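Local coordinates for protein SAS-6 (Leishmania major, PDB 4CKM) that probably self-assembles through its N-terminal head domain to build the cartwheel scaffold of centrioles and basal bodies, at residues H116-Y121 / E167-V172; T39-T44 / G124-I129; V81-P86 / L171-Q176. One frame throughout, in Å; residues are numbered along the deposited sequence.

Contact 1: residues H116-Y121 / E167-V172; sequences HGFPRY and EHISLV
Phe118 turns one edge of its ring to two aliphatic side chains of the strand. Its CE1 lies 4.0 Å from Ile169 CD1, and its CZ lies 4.4 Å from Leu171 CD2. Both methyls are close to the plane of the ring. The phenyl group gets there because CG stands anti to the backbone N (chi1 172°), which brings the ring nearer to the strand. Ile169 is fully extended (chi2 174°), and its CD1 also approaches Tyr121 CE2 at 4.5 Å. One methyl therefore serves two aromatic rings. Beyond this apolar patch a water bridges the segments. It is 3.1 Å from Tyr121 OH and 2.8 Å from His168 ND1, and it lies in the plane of the imidazole, whose NE2 hydrogen-bonds to Glu159. The second subunit closes in here: its Phe163 stacks on Tyr121, and its Lys164 NZ hydrogen-bonds to His168 O. This is consistent with the head-to-head dimer of SAS-6 proteins, in which an aromatic or other apolar side chain from one head enters the other. Within the chain, Phe105 of helix 102-109 meets Phe118 edge-to-face and also touches Leu171, while strand 152-160 pairs with strand 165-175 alongside.

Contact 2: residues T39-T44 / G124-I129; sequences TLLETT and GMLRDI
Arg127 leaves the helix with its CB 4.2 Å from Leu41 CD1, and the rest of the side chain runs past that leucine in the opposite direction. CG is anti to the backbone N (chi1 163°). The chain then bends, most sharply at chi3 (50°), and this brings the guanidinium back over the strand. CZ comes to 4.0 Å from Leu41 CD1, and NH1 to 3.2 Å from the same methyl, a tight approach. NH2 donates to a water in the guanidinium plane at 2.9 Å. That water in turn donates to Leu40 O over a short 2.5 Å, so the charged group reaches the strand backbone indirectly. Leu40 and Leu41 form a classic beta bulge, both facing Val65 of strand 57-70. The helix here packs over the first strand of the SAS-6 head domain. The axes of residues 39-44 and 124-129 come within 9.0 Å at an angle of 30°. The other branch of Leu41 turns to the buried side, where CD2 lies 3.8 Å from Leu126 CB. Leu126 goes on to touch Leu138 of strand 136-142. Leu40 packs on Pro119, Arg120 and Val123, one to two turns earlier in the same helix.

Contact 3: residues V81-P86 / L171-Q176; sequences VRLTDP and LVLLRQ
Leu173 reaches across the interior with its CD2 branch, which lies 4.0 Å from Leu83 CB. Its CG is anti to the carbonyl carbon (chi1 -80°), and chi2 rotates the isopropyl end so that CD2 points to strand 76-85. There CD2 also comes to 4.5 Å from Val81 CG1. CG of the same leucine is 4.2 Å from Val81 O, a plain van der Waals contact. Val81 has CG1 anti to its own backbone N (chi1 176°), on the side of its carbonyl, and that is the methyl nearest to Leu173. Leu83 is less regular. Its chi1 of -147° is well away from a staggered value, and its CD2 lies 4.2 Å from Leu173 CD2. The two strands are not neighbours in the sheet. Strand 88-98 lies between them in the order and pairs with each, so the contact spans the inside of a curved sheet in the XRCC4-like head domain of SAS-6. Phe140 of strand 136-142 touches both Leu83 and Leu173 and extends the apolar cluster, and Leu83 also rests on Leu61 and Val63 of strand 57-70. Arg82, between Val81 and Leu83, points away from the strand opposite and forms a salt bridge with Glu94.

Overall arrangement
From the N terminus, strand 39-50 comes first, and contact 2 closes its loop when helix 117-130 returns to cover it. Strand 76-85 opens contact 3, which closes only near the C terminus at residues 171-176. Contact 1 starts at the N-terminal end of helix 117-130 and closes on residues 167-172, so its loop lies inside that of contact 3, and both end on strand 165-175. Contact 2 crosses both. Contacts 1 and 2 share the helix and touch directly, with Ile169 CG2 4.0 Å from Met125 CE. Together they tie the first strand, the helix and the last strand, while contact 3 links that last strand to strand 76-85 across the interior of the sheet.

Contact 1: residues H116-Y121 / E167-V172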
# COMPACT_ATOMS: atom_id res chain seq x y z
N HIS A 116 2.20 -21.23 -7.44
CA HIS A 116 1.21 -22.16 -6.90
C HIS A 116 0.52 -21.58 -5.65
O HIS A 116 -0.71 -21.72 -5.47
CB HIS A 116 1.90 -23.49 -6.54
CG HIS A 116 0.98 -24.51 -5.91
ND1 HIS A 116 0.18 -25.36 -6.66
CD2 HIS A 116 0.72 -24.79 -4.61
CE1 HIS A 116 -0.53 -26.12 -5.85
NE2 HIS A 116 -0.22 -25.80 -4.60
N GLY A 117 1.32 -20.96 -4.78
CA GLY A 117 0.82 -20.40 -3.54
C GLY A 117 -0.06 -19.18 -3.76
O GLY A 117 -1.00 -18.95 -3.01
N PHE A 118 0.22 -18.42 -4.82
CA PHE A 118 -0.44 -17.14 -4.99
C PHE A 118 -1.99 -17.20 -4.99
O PHE A 118 -2.63 -16.47 -4.25
CB PHE A 118 0.06 -16.38 -6.21
CG PHE A 118 -0.74 -15.17 -6.50
CD1 PHE A 118 -0.67 -14.07 -5.66
CD2 PHE A 118 -1.66 -15.16 -7.54
CE1 PHE A 118 -1.45 -12.95 -5.88
CE2 PHE A 118 -2.44 -14.03 -7.78
CZ PHE A 118 -2.33 -12.93 -6.95
N PRO A 119 -2.58 -18.04 -5.85
CA PRO A 119 -4.04 -18.13 -5.86
C PRO A 119 -4.61 -18.71 -4.59
O PRO A 119 -5.69 -18.32 -4.20
CB PRO A 119 -4.34 -19.04 -7.06
CG PRO A 119 -3.09 -19.83 -7.26
CD PRO A 119 -1.97 -18.91 -6.87
N ARG A 120 -3.90 -19.59 -3.92
CA ARG A 120 -4.36 -20.10 -2.63
C ARG A 120 -4.47 -19.00 -1.56
O ARG A 120 -5.43 -18.94 -0.79
CB ARG A 120 -3.45 -21.21 -2.13
CG ARG A 120 -3.83 -22.60 -2.62
CD ARG A 120 -3.00 -23.09 -3.79
NE ARG A 120 -3.67 -24.20 -4.49
CZ ARG A 120 -3.51 -24.50 -5.78
NH1 ARG A 120 -2.70 -23.79 -6.56
NH2 ARG A 120 -4.19 -25.51 -6.31
N TYR A 121 -3.46 -18.15 -1.52
CA TYR A 121 -3.40 -17.04 -0.59
C TYR A 121 -4.56 -16.09 -0.87
O TYR A 121 -5.26 -15.65 0.02
CB TYR A 121 -2.03 -16.35 -0.71
CG TYR A 121 -1.97 -14.85 -0.45
CD1 TYR A 121 -2.28 -14.32 0.80
CD2 TYR A 121 -1.53 -13.95 -1.46
CE1 TYR A 121 -2.20 -12.94 1.04
CE2 TYR A 121 -1.46 -12.59 -1.24
CZ TYR A 121 -1.78 -12.09 0.02
OH TYR A 121 -1.71 -10.76 0.29
N GLU A 167 -3.65 -0.98 2.50
CA GLU A 167 -3.84 -1.82 1.35
C GLU A 167 -2.91 -3.04 1.42
O GLU A 167 -1.71 -2.89 1.55
CB GLU A 167 -3.58 -1.02 0.11
CG GLU A 167 -3.77 -1.82 -1.15
CD GLU A 167 -3.26 -1.08 -2.34
OE1 GLU A 167 -3.91 -0.09 -2.75
OE2 GLU A 167 -2.20 -1.48 -2.86
N HIS A 168 -3.48 -4.24 1.38
CA HIS A 168 -2.72 -5.48 1.35
C HIS A 168 -2.33 -5.83 -0.06
O HIS A 168 -1.20 -6.18 -0.29
CB HIS A 168 -3.50 -6.64 1.99
CG HIS A 168 -3.39 -6.64 3.48
ND1 HIS A 168 -2.63 -7.54 4.17
CD2 HIS A 168 -3.88 -5.77 4.40
CE1 HIS A 168 -2.67 -7.26 5.46
NE2 HIS A 168 -3.42 -6.19 5.63
N ILE A 169 -3.25 -5.72 -1.01
CA ILE A 169 -2.91 -5.99 -2.41
C ILE A 169 -3.88 -5.28 -3.31
O ILE A 169 -5.00 -4.97 -2.90
CB ILE A 169 -2.86 -7.50 -2.67
CG1 ILE A 169 -2.28 -7.82 -4.06
CG2 ILE A 169 -4.22 -8.16 -2.51
CD1 ILE A 169 -2.09 -9.32 -4.24
N SER A 170 -3.41 -4.92 -4.50
CA SER A 170 -4.21 -4.36 -5.59
C SER A 170 -3.99 -5.21 -6.82
O SER A 170 -2.86 -5.65 -7.05
CB SER A 170 -3.75 -2.98 -5.97
OG SER A 170 -3.54 -2.22 -4.83
N LEU A 171 -5.04 -5.40 -7.61
CA LEU A 171 -4.99 -6.17 -8.83
C LEU A 171 -5.80 -5.43 -9.85
O LEU A 171 -6.89 -4.91 -9.53
CB LEU A 171 -5.63 -7.53 -8.64
CG LEU A 171 -5.01 -8.42 -7.58
CD1 LEU A 171 -5.87 -9.66 -7.39
CD2 LEU A 171 -3.58 -8.80 -7.94
N VAL A 172 -5.28 -5.37 -11.07
CA VAL A 172 -5.96 -4.73 -12.16
C VAL A 172 -6.71 -5.79 -12.90
O VAL A 172 -6.14 -6.82 -13.25
CB VAL A 172 -4.99 -4.02 -13.12
CG1 VAL A 172 -5.74 -3.45 -14.33
CG2 VAL A 172 -4.29 -2.89 -12.39
O HOH W 1 -1.31 -9.86 3.19

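Contact 2: residues T39-T44 / G124-I129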
# COMPACT_ATOMS: atom_id res chain seq x y z
N THR A 39 -11.43 -24.90 -10.40
CA THR A 39 -12.04 -23.76 -9.76
C THR A 39 -11.75 -23.81 -8.27
O THR A 39 -12.09 -24.77 -7.61
CB THR A 39 -13.54 -23.74 -10.01
OG1 THR A 39 -13.76 -23.64 -11.43
CG2 THR A 39 -14.18 -22.55 -9.34
N LEU A 40 -11.08 -22.78 -7.76
CA LEU A 40 -10.70 -22.74 -6.35
C LEU A 40 -11.70 -21.93 -5.52
O LEU A 40 -11.69 -22.02 -4.32
CB LEU A 40 -9.31 -22.14 -6.17
CG LEU A 40 -8.14 -22.82 -6.87
CD1 LEU A 40 -6.86 -22.04 -6.60
CD2 LEU A 40 -7.97 -24.25 -6.40
N LEU A 41 -12.53 -21.12 -6.17
CA LEU A 41 -13.45 -20.26 -5.48
C LEU A 41 -14.46 -19.73 -6.42
O LEU A 41 -14.11 -19.23 -7.48
CB LEU A 41 -12.75 -19.07 -4.83
CG LEU A 41 -13.69 -18.26 -3.93
CD1 LEU A 41 -13.99 -19.01 -2.64
CD2 LEU A 41 -13.10 -16.90 -3.60
N GLU A 42 -15.71 -19.84 -6.01
CA GLU A 42 -16.83 -19.27 -6.71
C GLU A 42 -17.80 -18.85 -5.61
O GLU A 42 -18.37 -19.69 -4.93
CB GLU A 42 -17.44 -20.32 -7.63
CG GLU A 42 -18.62 -19.81 -8.44
CD GLU A 42 -18.94 -20.68 -9.64
OE1 GLU A 42 -18.43 -21.82 -9.74
OE2 GLU A 42 -19.71 -20.22 -10.51
N THR A 43 -17.94 -17.55 -5.38
CA THR A 43 -18.70 -17.10 -4.23
C THR A 43 -19.16 -15.68 -4.44
O THR A 43 -18.98 -15.11 -5.53
CB THR A 43 -17.87 -17.25 -2.93
OG1 THR A 43 -18.72 -17.06 -1.80
CG2 THR A 43 -16.73 -16.25 -2.83
N THR A 44 -19.79 -15.12 -3.41
CA THR A 44 -20.28 -13.76 -3.45
C THR A 44 -19.65 -12.98 -2.34
O THR A 44 -19.40 -13.52 -1.26
CB THR A 44 -21.80 -13.73 -3.38
OG1 THR A 44 -22.29 -14.39 -4.56
CG2 THR A 44 -22.35 -12.29 -3.39
N GLY A 124 -7.86 -17.64 0.25
CA GLY A 124 -8.03 -17.62 1.69
C GLY A 124 -8.61 -16.29 2.15
O GLY A 124 -9.57 -16.27 2.91
N MET A 125 -8.04 -15.19 1.65
CA MET A 125 -8.54 -13.87 1.95
C MET A 125 -9.95 -13.67 1.46
O MET A 125 -10.80 -13.15 2.18
CB MET A 125 -7.65 -12.80 1.33
CG MET A 125 -6.25 -12.74 1.90
SD MET A 125 -5.40 -11.18 1.55
CE MET A 125 -5.33 -11.27 -0.23
N LEU A 126 -10.21 -14.04 0.22
CA LEU A 126 -11.51 -13.72 -0.35
C LEU A 126 -12.58 -14.55 0.33
O LEU A 126 -13.66 -14.03 0.62
CB LEU A 126 -11.53 -13.94 -1.86
CG LEU A 126 -10.65 -13.00 -2.66
CD1 LEU A 126 -10.48 -13.47 -4.09
CD2 LEU A 126 -11.23 -11.60 -2.67
N ARG A 127 -12.27 -15.81 0.62
CA ARG A 127 -13.23 -16.70 1.27
C ARG A 127 -13.56 -16.21 2.68
O ARG A 127 -14.70 -16.29 3.10
CB ARG A 127 -12.72 -18.16 1.26
CG ARG A 127 -13.41 -19.09 2.24
CD ARG A 127 -13.65 -20.50 1.70
NE ARG A 127 -12.45 -21.12 1.11
CZ ARG A 127 -12.38 -21.66 -0.11
NH1 ARG A 127 -13.44 -21.68 -0.92
NH2 ARG A 127 -11.24 -22.20 -0.51
N ASP A 128 -12.58 -15.70 3.40
CA ASP A 128 -12.84 -15.17 4.73
C ASP A 128 -13.73 -13.92 4.69
O ASP A 128 -14.60 -13.73 5.53
CB ASP A 128 -11.54 -14.90 5.47
CG ASP A 128 -10.76 -16.19 5.76
OD1 ASP A 128 -11.39 -17.27 5.80
OD2 ASP A 128 -9.52 -16.12 5.94
N ILE A 129 -13.54 -13.10 3.68
CA ILE A 129 -14.39 -11.94 3.51
C ILE A 129 -15.82 -12.36 3.16
O ILE A 129 -16.78 -11.80 3.68
CB ILE A 129 -13.82 -11.01 2.44
CG1 ILE A 129 -12.51 -10.42 2.93
CG2 ILE A 129 -14.81 -9.91 2.10
CD1 ILE A 129 -11.73 -9.69 1.85
O HOH W 2 -10.14 -23.38 -2.92

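Contact 3: residues V81-P86 / L171-Q176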
# COMPACT_ATOMS: atom_id res chain seq x y z
N VAL A 81 -8.84 -14.61 -12.20
CA VAL A 81 -9.63 -13.97 -11.16
C VAL A 81 -10.69 -13.14 -11.89
O VAL A 81 -10.36 -12.18 -12.61
CB VAL A 81 -8.77 -13.01 -10.29
CG1 VAL A 81 -9.62 -12.26 -9.27
CG2 VAL A 81 -7.69 -13.78 -9.56
N ARG A 82 -11.94 -13.50 -11.67
CA ARG A 82 -13.07 -12.87 -12.30
C ARG A 82 -14.04 -12.26 -11.27
O ARG A 82 -14.35 -12.84 -10.22
CB ARG A 82 -13.80 -13.91 -13.11
CG ARG A 82 -15.05 -13.42 -13.81
CD ARG A 82 -15.82 -14.61 -14.38
NE ARG A 82 -15.19 -15.10 -15.60
CZ ARG A 82 -15.15 -16.37 -15.99
NH1 ARG A 82 -15.70 -17.34 -15.26
NH2 ARG A 82 -14.54 -16.67 -17.13
N LEU A 83 -14.53 -11.08 -11.61
CA LEU A 83 -15.48 -10.37 -10.80
C LEU A 83 -16.73 -10.15 -11.65
O LEU A 83 -16.63 -9.64 -12.77
CB LEU A 83 -14.86 -9.04 -10.44
CG LEU A 83 -15.21 -8.44 -9.10
CD1 LEU A 83 -14.89 -9.41 -7.99
CD2 LEU A 83 -14.43 -7.14 -8.95
N THR A 84 -17.89 -10.53 -11.13
CA THR A 84 -19.14 -10.28 -11.86
C THR A 84 -20.21 -9.64 -11.00
O THR A 84 -20.12 -9.64 -9.77
CB THR A 84 -19.73 -11.58 -12.42
OG1 THR A 84 -19.87 -12.54 -11.37
CG2 THR A 84 -18.82 -12.15 -13.48
N ASP A 85 -21.21 -9.09 -11.66
CA ASP A 85 -22.44 -8.64 -11.00
C ASP A 85 -23.65 -9.50 -11.44
O ASP A 85 -24.05 -9.45 -12.60
CB ASP A 85 -22.71 -7.17 -11.31
CG ASP A 85 -23.76 -6.57 -10.39
OD1 ASP A 85 -24.63 -7.29 -9.88
OD2 ASP A 85 -23.70 -5.35 -10.16
N PRO A 86 -24.24 -10.28 -10.50
CA PRO A 86 -25.38 -11.14 -10.86
C PRO A 86 -26.52 -10.38 -11.55
O PRO A 86 -27.09 -10.86 -12.53
CB PRO A 86 -25.85 -11.70 -9.51
CG PRO A 86 -25.23 -10.83 -8.47
CD PRO A 86 -23.95 -10.32 -9.06
N LEU A 171 -5.04 -5.40 -7.61
CA LEU A 171 -4.99 -6.17 -8.83
C LEU A 171 -5.80 -5.43 -9.85
O LEU A 171 -6.89 -4.91 -9.53
CB LEU A 171 -5.63 -7.53 -8.64
CG LEU A 171 -5.01 -8.42 -7.58
CD1 LEU A 171 -5.87 -9.66 -7.39
CD2 LEU A 171 -3.58 -8.80 -7.94
N VAL A 172 -5.28 -5.37 -11.07
CA VAL A 172 -5.96 -4.73 -12.16
C VAL A 172 -6.71 -5.79 -12.90
O VAL A 172 -6.14 -6.82 -13.25
CB VAL A 172 -4.99 -4.02 -13.12
CG1 VAL A 172 -5.74 -3.45 -14.33
CG2 VAL A 172 -4.29 -2.89 -12.39
N LEU A 173 -8.00 -5.55 -13.10
CA LEU A 173 -8.87 -6.48 -13.81
C LEU A 173 -9.45 -5.75 -15.00
O LEU A 173 -9.88 -4.61 -14.86
CB LEU A 173 -9.99 -6.98 -12.91
CG LEU A 173 -9.70 -8.08 -11.90
CD1 LEU A 173 -8.53 -7.74 -11.00
CD2 LEU A 173 -10.94 -8.30 -11.04
N LEU A 174 -9.47 -6.41 -16.16
CA LEU A 174 -9.92 -5.80 -17.42
C LEU A 174 -11.32 -6.26 -17.75
O LEU A 174 -11.65 -7.43 -17.58
CB LEU A 174 -9.00 -6.22 -18.56
CG LEU A 174 -7.49 -6.08 -18.30
CD1 LEU A 174 -6.69 -6.66 -19.45
CD2 LEU A 174 -7.12 -4.63 -18.05
N ARG A 175 -12.15 -5.35 -18.23
CA ARG A 175 -13.48 -5.75 -18.68
C ARG A 175 -13.37 -6.50 -19.98
O ARG A 175 -12.52 -6.16 -20.79
CB ARG A 175 -14.39 -4.53 -18.88
CG ARG A 175 -15.84 -4.89 -19.25
CD ARG A 175 -16.84 -3.75 -19.06
NE ARG A 175 -16.38 -2.53 -19.72
CZ ARG A 175 -16.51 -2.25 -21.02
NH1 ARG A 175 -17.10 -3.11 -21.85
NH2 ARG A 175 -16.04 -1.10 -21.51
N GLN A 176 -14.20 -7.51 -20.19
CA GLN A 176 -14.53 -7.92 -21.57
C GLN A 176 -15.85 -8.67 -21.63
O GLN A 176 -16.47 -8.92 -20.60
CB GLN A 176 -13.41 -8.74 -22.25
CG GLN A 176 -13.16 -10.14 -21.71
CD GLN A 176 -12.60 -10.09 -20.32
OE1 GLN A 176 -11.45 -9.71 -20.12
NE2 GLN A 176 -13.41 -10.45 -19.35